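Long-range contact in Mgp-operon protein 3 (Mycoplasma pneumoniae, PDB 6RJ1), which probably serves in cytadherence as the extracellular adhesin P40/P90, a cell-adhesion partner of the P1 protein on this human pathogen's surface: residues A[50-63]-A[109-121]. Residues are numbered along the deposited sequence; the frame is centred on the assembly and turned at random.
Sequences DTKLVALVRSALVR and QDFASYVLIFKAA
Thr51 O accepts the amide of Ala120 at 2.9 Å, the first of seven backbone hydrogen bonds that run on through Leu53, Ala55 and Val57 and pair strands 52-59 and 114-121 antiparallel, their axes at 155°. Lys52 lays its bent chain across Ile117, CD to CG2 3.9 Å, before NZ reaches a salt bridge with Glu483. At Leu53 the carbonyl O takes the N-H of Phe118 and also lies at the edge of that residue's ring, in its plane. On the face carrying Lys52, Val54 sits beside Ile117, CG2 to CD1 3.8 Å, while its CG1, anti to the backbone N (chi1 -179°), turns to Val115 CG1 at 3.7 Å. Ala55 and Val57 share the face of Leu116 and Phe118, where both touch Val30 of helix 30-33; there Val57 CG2 meets Leu116 CD1 at 3.9 Å, the two side chains nearly perpendicular.

Beyond Val57 the direct ladder gives way to water: one molecule accepts from Ser59 N, donates to Phe111 O and hydrogen-bonds Ser113 OG, which also bonds Thr455 OG1. An ST turn, Leu61 N to Ser59 OG, accompanies the type I turn from Ser59 to Val62; Ser59 OG also bonds Ser39 OG. Leu61 CB stands over the Phe111 ring, 3.8 Å from its centroid and 12° off the normal, a CH-pi contact; Gln109 CG covers the opposite face. A second water links Arg63 N to Asp110 O.

These strands lie between strands 40-48 and 125-135 of a larger mixed sheet. The chemistry implies a join fixed in register by backbone bonds, apolar on both faces from Val54 to Val57, with lysines at the Lys52 end and two bridging waters probably satisfying peptide groups where the strands part.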
ATOM      1  N   ASP A  50      28.296 -10.189  -9.346  1.00 89.42           N
ATOM      2  CA  ASP A  50      28.897 -11.462  -8.957  1.00 90.09           C
ATOM      3  C   ASP A  50      29.774 -11.384  -7.679  1.00 93.42           C
ATOM      4  O   ASP A  50      30.062 -12.430  -7.093  1.00 93.19           O
ATOM      5  CB  ASP A  50      29.676 -12.085 -10.142  1.00 92.89           C
ATOM      6  CG  ASP A  50      30.706 -11.207 -10.863  1.00109.69           C
ATOM      7  OD1 ASP A  50      30.659  -9.960 -10.701  1.00111.59           O
ATOM      8  OD2 ASP A  50      31.541 -11.765 -11.612  1.00116.66           O
ATOM      9  N   THR A  51      30.174 -10.175  -7.238  1.00 88.76           N
ATOM     10  CA  THR A  51      31.024 -10.017  -6.049  1.00 87.99           C
ATOM     11  C   THR A  51      30.305  -9.328  -4.857  1.00 89.43           C
ATOM     12  O   THR A  51      30.942  -9.101  -3.822  1.00 89.44           O
ATOM     13  CB  THR A  51      32.365  -9.322  -6.437  1.00100.47           C
ATOM     14  OG1 THR A  51      33.402  -9.694  -5.520  1.00102.11           O
ATOM     15  CG2 THR A  51      32.266  -7.783  -6.602  1.00 99.43           C
ATOM     16  N   LYS A  52      29.003  -9.017  -4.991  1.00 83.40           N
ATOM     17  CA  LYS A  52      28.257  -8.312  -3.946  1.00 82.48           C
ATOM     18  C   LYS A  52      26.922  -8.954  -3.547  1.00 84.92           C
ATOM     19  O   LYS A  52      26.204  -9.504  -4.386  1.00 84.76           O
ATOM     20  CB  LYS A  52      28.039  -6.845  -4.371  1.00 84.43           C
ATOM     21  CG  LYS A  52      27.568  -5.885  -3.268  1.00 86.15           C
ATOM     22  CD  LYS A  52      28.356  -4.582  -3.265  1.00 87.92           C
ATOM     23  CE  LYS A  52      27.994  -3.647  -4.397  1.00 88.12           C
ATOM     24  NZ  LYS A  52      29.066  -2.643  -4.633  1.00 90.03           N
ATOM     25  N   LEU A  53      26.601  -8.852  -2.246  1.00 79.34           N
ATOM     26  CA  LEU A  53      25.355  -9.304  -1.646  1.00 78.49           C
ATOM     27  C   LEU A  53      24.912  -8.258  -0.628  1.00 80.06           C
ATOM     28  O   LEU A  53      25.646  -7.943   0.310  1.00 79.98           O
ATOM     29  CB  LEU A  53      25.489 -10.699  -1.012  1.00 78.66           C
ATOM     30  CG  LEU A  53      24.239 -11.269  -0.336  1.00 83.47           C
ATOM     31  CD1 LEU A  53      23.220 -11.762  -1.363  1.00 83.88           C
ATOM     32  CD2 LEU A  53      24.615 -12.387   0.596  1.00 86.47           C
ATOM     33  N   VAL A  54      23.724  -7.695  -0.853  1.00 74.01           N
ATOM     34  CA  VAL A  54      23.113  -6.665  -0.020  1.00 72.65           C
ATOM     35  C   VAL A  54      21.957  -7.294   0.766  1.00 74.36           C
ATOM     36  O   VAL A  54      21.146  -8.005   0.178  1.00 74.12           O
ATOM     37  CB  VAL A  54      22.651  -5.463  -0.892  1.00 76.19           C
ATOM     38  CG1 VAL A  54      22.032  -4.362  -0.043  1.00 75.47           C
ATOM     39  CG2 VAL A  54      23.807  -4.913  -1.727  1.00 76.25           C
ATOM     40  N   ALA A  55      21.896  -7.055   2.089  1.00 69.12           N
ATOM     41  CA  ALA A  55      20.835  -7.590   2.952  1.00 68.06           C
ATOM     42  C   ALA A  55      20.157  -6.481   3.771  1.00 71.18           C
ATOM     43  O   ALA A  55      20.744  -5.421   3.967  1.00 71.11           O
ATOM     44  CB  ALA A  55      21.395  -8.672   3.872  1.00 68.45           C
ATOM     45  N   LEU A  56      18.915  -6.721   4.217  1.00 66.41           N
ATOM     46  CA  LEU A  56      18.119  -5.804   5.029  1.00 65.36           C
ATOM     47  C   LEU A  56      17.677  -6.541   6.291  1.00 69.57           C
ATOM     48  O   LEU A  56      17.035  -7.595   6.212  1.00 70.08           O
ATOM     49  CB  LEU A  56      16.897  -5.299   4.237  1.00 65.09           C
ATOM     50  CG  LEU A  56      15.962  -4.295   4.926  1.00 68.98           C
ATOM     51  CD1 LEU A  56      16.708  -3.037   5.355  1.00 68.80           C
ATOM     52  CD2 LEU A  56      14.804  -3.935   4.025  1.00 69.49           C
ATOM     53  N   VAL A  57      18.034  -5.995   7.448  1.00 65.08           N
ATOM     54  CA  VAL A  57      17.710  -6.605   8.740  1.00 64.39           C
ATOM     55  C   VAL A  57      17.030  -5.616   9.694  1.00 67.75           C
ATOM     56  O   VAL A  57      17.389  -4.436   9.722  1.00 67.29           O
ATOM     57  CB  VAL A  57      18.946  -7.289   9.415  1.00 67.38           C
ATOM     58  CG1 VAL A  57      19.395  -8.539   8.657  1.00 66.69           C
ATOM     59  CG2 VAL A  57      20.102  -6.311   9.606  1.00 66.84           C
ATOM     60  N   ARG A  58      16.095  -6.119  10.506  1.00 63.55           N
ATOM     61  CA  ARG A  58      15.378  -5.331  11.503  1.00 63.41           C
ATOM     62  C   ARG A  58      15.225  -6.112  12.804  1.00 68.21           C
ATOM     63  O   ARG A  58      15.291  -7.331  12.785  1.00 67.78           O
ATOM     64  CB  ARG A  58      14.013  -4.850  10.955  1.00 62.75           C
ATOM     65  CG  ARG A  58      12.974  -5.936  10.777  1.00 63.20           C
ATOM     66  CD  ARG A  58      11.754  -5.431  10.042  1.00 62.50           C
ATOM     67  NE  ARG A  58      10.841  -6.533   9.726  1.00 60.00           N
ATOM     68  CZ  ARG A  58       9.713  -6.401   9.044  1.00 71.80           C
ATOM     69  NH1 ARG A  58       9.337  -5.211   8.592  1.00 62.12           N
ATOM     70  NH2 ARG A  58       8.950  -7.458   8.809  1.00 62.36           N
ATOM     71  N   SER A  59      15.018  -5.418  13.925  1.00 66.78           N
ATOM     72  CA  SER A  59      14.852  -6.059  15.228  1.00 67.38           C
ATOM     73  C   SER A  59      13.522  -5.682  15.848  1.00 73.47           C
ATOM     74  O   SER A  59      13.119  -4.519  15.768  1.00 73.01           O
ATOM     75  CB  SER A  59      16.001  -5.683  16.161  1.00 71.14           C
ATOM     76  OG  SER A  59      15.681  -5.887  17.527  1.00 81.59           O
ATOM     77  N   ALA A  60      12.854  -6.663  16.495  1.00 71.45           N
ATOM     78  CA  ALA A  60      11.574  -6.474  17.191  1.00 70.75           C
ATOM     79  C   ALA A  60      11.779  -5.692  18.508  1.00 74.14           C
ATOM     80  O   ALA A  60      10.818  -5.402  19.228  1.00 74.34           O
ATOM     81  CB  ALA A  60      10.933  -7.822  17.470  1.00 71.35           C
ATOM     82  N   LEU A  61      13.035  -5.358  18.817  1.00 69.46           N
ATOM     83  CA  LEU A  61      13.377  -4.608  20.011  1.00 69.03           C
ATOM     84  C   LEU A  61      13.514  -3.120  19.735  1.00 73.27           C
ATOM     85  O   LEU A  61      13.774  -2.363  20.670  1.00 74.25           O
ATOM     86  CB  LEU A  61      14.646  -5.164  20.678  1.00 69.01           C
ATOM     87  CG  LEU A  61      14.500  -6.494  21.413  1.00 73.42           C
ATOM     88  CD1 LEU A  61      15.855  -7.057  21.749  1.00 73.53           C
ATOM     89  CD2 LEU A  61      13.664  -6.358  22.674  1.00 75.97           C
ATOM     90  N   VAL A  62      13.336  -2.691  18.466  1.00 68.66           N
ATOM     91  CA  VAL A  62      13.418  -1.280  18.088  1.00 67.84           C
ATOM     92  C   VAL A  62      12.270  -0.498  18.756  1.00 71.67           C
ATOM     93  O   VAL A  62      11.140  -0.980  18.775  1.00 72.00           O
ATOM     94  CB  VAL A  62      13.506  -1.070  16.546  1.00 71.36           C
ATOM     95  CG1 VAL A  62      12.176  -1.341  15.836  1.00 70.93           C
ATOM     96  CG2 VAL A  62      14.034   0.318  16.206  1.00 71.07           C
ATOM     97  N   ARG A  63      12.579   0.656  19.368  1.00 66.89           N
ATOM     98  CA  ARG A  63      11.579   1.502  20.014  1.00 65.85           C
ATOM     99  C   ARG A  63      11.733   2.946  19.555  1.00 68.54           C
ATOM    100  O   ARG A  63      12.838   3.482  19.582  1.00 67.36           O
ATOM    101  CB  ARG A  63      11.609   1.365  21.554  1.00 63.27           C
ATOM    102  CG  ARG A  63      11.090   0.017  22.079  1.00 62.72           C
ATOM    103  CD  ARG A  63       9.648  -0.288  21.683  1.00 63.42           C
ATOM    104  NE  ARG A  63       9.174  -1.560  22.231  1.00 69.84           N
ATOM    105  CZ  ARG A  63       9.402  -2.756  21.687  1.00 82.89           C
ATOM    106  NH1 ARG A  63      10.113  -2.862  20.570  1.00 66.13           N
ATOM    107  NH2 ARG A  63       8.924  -3.855  22.260  1.00 67.78           N
ATOM    108  N   GLN A 109      22.054  -0.024  22.767  1.00 88.29           N
ATOM    109  CA  GLN A 109      21.748   0.120  21.346  1.00 85.99           C
ATOM    110  C   GLN A 109      20.290   0.457  21.123  1.00 85.78           C
ATOM    111  O   GLN A 109      19.430   0.094  21.932  1.00 85.13           O
ATOM    112  CB  GLN A 109      22.141  -1.153  20.555  1.00 87.03           C
ATOM    113  CG  GLN A 109      21.553  -2.449  21.113  1.00 98.68           C
ATOM    114  CD  GLN A 109      22.161  -3.704  20.541  1.00111.30           C
ATOM    115  OE1 GLN A 109      22.061  -3.986  19.342  1.00106.19           O
ATOM    116  NE2 GLN A 109      22.780  -4.505  21.403  1.00 99.77           N
ATOM    117  N   ASP A 110      20.026   1.141  20.006  1.00 79.42           N
ATOM    118  CA  ASP A 110      18.705   1.562  19.546  1.00 77.98           C
ATOM    119  C   ASP A 110      17.953   0.480  18.751  1.00 78.14           C
ATOM    120  O   ASP A 110      16.760   0.647  18.495  1.00 76.84           O
ATOM    121  CB  ASP A 110      18.841   2.831  18.692  1.00 79.75           C
ATOM    122  CG  ASP A 110      19.958   2.820  17.656  1.00 90.28           C
ATOM    123  OD1 ASP A 110      20.147   1.776  16.993  1.00 91.17           O
ATOM    124  OD2 ASP A 110      20.640   3.851  17.519  1.00 96.74           O
ATOM    125  N   PHE A 111      18.661  -0.606  18.341  1.00 72.65           N
ATOM    126  CA  PHE A 111      18.157  -1.731  17.539  1.00 71.38           C
ATOM    127  C   PHE A 111      17.563  -1.269  16.195  1.00 73.90           C
ATOM    128  O   PHE A 111      16.592  -1.848  15.706  1.00 73.68           O
ATOM    129  CB  PHE A 111      17.184  -2.637  18.320  1.00 72.83           C
ATOM    130  CG  PHE A 111      17.710  -3.177  19.629  1.00 74.10           C
ATOM    131  CD1 PHE A 111      17.541  -2.468  20.806  1.00 74.71           C
ATOM    132  CD2 PHE A 111      18.330  -4.423  19.692  1.00 76.92           C
ATOM    133  CE1 PHE A 111      18.003  -2.980  22.020  1.00 77.12           C
ATOM    134  CE2 PHE A 111      18.781  -4.937  20.910  1.00 76.76           C
ATOM    135  CZ  PHE A 111      18.611  -4.216  22.064  1.00 74.96           C
ATOM    136  N   ALA A 112      18.175  -0.228  15.593  1.00 68.82           N
ATOM    137  CA  ALA A 112      17.780   0.330  14.301  1.00 67.52           C
ATOM    138  C   ALA A 112      17.984  -0.699  13.193  1.00 70.41           C
ATOM    139  O   ALA A 112      18.814  -1.600  13.323  1.00 70.24           O
ATOM    140  CB  ALA A 112      18.609   1.567  13.999  1.00 68.04           C
ATOM    141  N   SER A 113      17.242  -0.558  12.098  1.00 65.85           N
ATOM    142  CA  SER A 113      17.384  -1.436  10.948  1.00 64.89           C
ATOM    143  C   SER A 113      18.680  -1.139  10.189  1.00 69.47           C
ATOM    144  O   SER A 113      19.163  -0.002  10.185  1.00 68.77           O
ATOM    145  CB  SER A 113      16.186  -1.295  10.028  1.00 66.24           C
ATOM    146  OG  SER A 113      14.997  -1.634  10.720  1.00 71.81           O
ATOM    147  N   TYR A 114      19.256  -2.170   9.572  1.00 67.31           N
ATOM    148  CA  TYR A 114      20.496  -2.022   8.819  1.00 67.36           C
ATOM    149  C   TYR A 114      20.417  -2.620   7.440  1.00 70.06           C
ATOM    150  O   TYR A 114      19.690  -3.589   7.208  1.00 69.01           O
ATOM    151  CB  TYR A 114      21.677  -2.678   9.560  1.00 68.55           C
ATOM    152  CG  TYR A 114      22.175  -1.892  10.746  1.00 70.78           C
ATOM    153  CD1 TYR A 114      23.122  -0.881  10.592  1.00 72.62           C
ATOM    154  CD2 TYR A 114      21.722  -2.172  12.032  1.00 71.80           C
ATOM    155  CE1 TYR A 114      23.586  -0.153  11.685  1.00 72.30           C
ATOM    156  CE2 TYR A 114      22.172  -1.448  13.132  1.00 72.62           C
ATOM    157  CZ  TYR A 114      23.106  -0.438  12.957  1.00 79.72           C
ATOM    158  OH  TYR A 114      23.544   0.278  14.048  1.00 81.20           O
ATOM    159  N   VAL A 115      21.198  -2.033   6.531  1.00 66.59           N
ATOM    160  CA  VAL A 115      21.438  -2.531   5.188  1.00 66.31           C
ATOM    161  C   VAL A 115      22.859  -3.071   5.319  1.00 70.55           C
ATOM    162  O   VAL A 115      23.761  -2.322   5.718  1.00 70.72           O
ATOM    163  CB  VAL A 115      21.303  -1.455   4.079  1.00 69.87           C
ATOM    164  CG1 VAL A 115      21.933  -1.926   2.773  1.00 69.60           C
ATOM    165  CG2 VAL A 115      19.846  -1.082   3.860  1.00 69.38           C
ATOM    166  N   LEU A 116      23.037  -4.378   5.080  1.00 65.70           N
ATOM    167  CA  LEU A 116      24.337  -5.037   5.207  1.00 64.66           C
ATOM    168  C   LEU A 116      24.938  -5.299   3.843  1.00 70.32           C
ATOM    169  O   LEU A 116      24.235  -5.753   2.939  1.00 70.94           O
ATOM    170  CB  LEU A 116      24.228  -6.355   5.993  1.00 63.89           C
ATOM    171  CG  LEU A 116      23.299  -6.383   7.199  1.00 67.65           C
ATOM    172  CD1 LEU A 116      23.095  -7.777   7.667  1.00 67.74           C
ATOM    173  CD2 LEU A 116      23.827  -5.543   8.332  1.00 68.82           C
ATOM    174  N   ILE A 117      26.240  -5.020   3.702  1.00 66.72           N
ATOM    175  CA  ILE A 117      26.986  -5.223   2.466  1.00 67.23           C
ATOM    176  C   ILE A 117      28.000  -6.343   2.692  1.00 73.64           C
ATOM    177  O   ILE A 117      28.762  -6.318   3.669  1.00 72.89           O
ATOM    178  CB  ILE A 117      27.666  -3.908   1.980  1.00 70.52           C
ATOM    179  CG1 ILE A 117      26.679  -2.703   1.940  1.00 70.90           C
ATOM    180  CG2 ILE A 117      28.399  -4.087   0.642  1.00 71.42           C
ATOM    181  CD1 ILE A 117      25.424  -2.791   0.989  1.00 77.53           C
ATOM    182  N   PHE A 118      27.996  -7.324   1.779  1.00 71.42           N
ATOM    183  CA  PHE A 118      28.889  -8.473   1.805  1.00 71.55           C
ATOM    184  C   PHE A 118      29.659  -8.550   0.501  1.00 79.07           C
ATOM    185  O   PHE A 118      29.132  -8.189  -0.551  1.00 79.46           O
ATOM    186  CB  PHE A 118      28.090  -9.770   2.007  1.00 72.62           C
ATOM    187  CG  PHE A 118      27.440  -9.921   3.361  1.00 73.15           C
ATOM    188  CD1 PHE A 118      26.159  -9.427   3.596  1.00 74.41           C
ATOM    189  CD2 PHE A 118      28.092 -10.593   4.393  1.00 74.28           C
ATOM    190  CE1 PHE A 118      25.553  -9.580   4.846  1.00 74.76           C
ATOM    191  CE2 PHE A 118      27.483 -10.751   5.644  1.00 76.16           C
ATOM    192  CZ  PHE A 118      26.218 -10.244   5.861  1.00 73.90           C
ATOM    193  N   LYS A 119      30.905  -9.017   0.572  1.00 78.15           N
ATOM    194  CA  LYS A 119      31.764  -9.203  -0.595  1.00 79.40           C
ATOM    195  C   LYS A 119      31.970 -10.692  -0.803  1.00 86.39           C
ATOM    196  O   LYS A 119      32.050 -11.433   0.183  1.00 86.38           O
ATOM    197  CB  LYS A 119      33.106  -8.454  -0.464  1.00 81.87           C
ATOM    198  CG  LYS A 119      34.107  -8.948   0.585  1.00 96.16           C
ATOM    199  CD  LYS A 119      35.469  -8.286   0.385  1.00106.32           C
ATOM    200  CE  LYS A 119      36.359  -8.423   1.596  1.00115.47           C
ATOM    201  NZ  LYS A 119      35.931  -7.538   2.726  1.00118.72           N
ATOM    202  N   ALA A 120      32.054 -11.132  -2.062  1.00 84.46           N
ATOM    203  CA  ALA A 120      32.259 -12.543  -2.369  1.00 84.88           C
ATOM    204  C   ALA A 120      33.643 -13.005  -1.936  1.00 90.10           C
ATOM    205  O   ALA A 120      34.592 -12.221  -1.953  1.00 89.78           O
ATOM    206  CB  ALA A 120      32.051 -12.797  -3.847  1.00 85.68           C
ATOM    207  N   ALA A 121      33.730 -14.251  -1.471  1.00 88.27           N
ATOM    208  CA  ALA A 121      34.963 -14.883  -1.017  1.00 89.24           C
ATOM    209  C   ALA A 121      35.064 -16.299  -1.632  1.00 95.22           C
ATOM    210  O   ALA A 121      34.044 -16.804  -2.114  1.00 94.60           O
ATOM    211  CB  ALA A 121      34.977 -14.947   0.501  1.00 90.01           C
TER
HETATM  212  O   HOH W   1      14.822  -2.677  13.360  1.00 63.13           O
HETATM  213  O   HOH W   2      15.161   2.072  20.153  1.00 59.89           O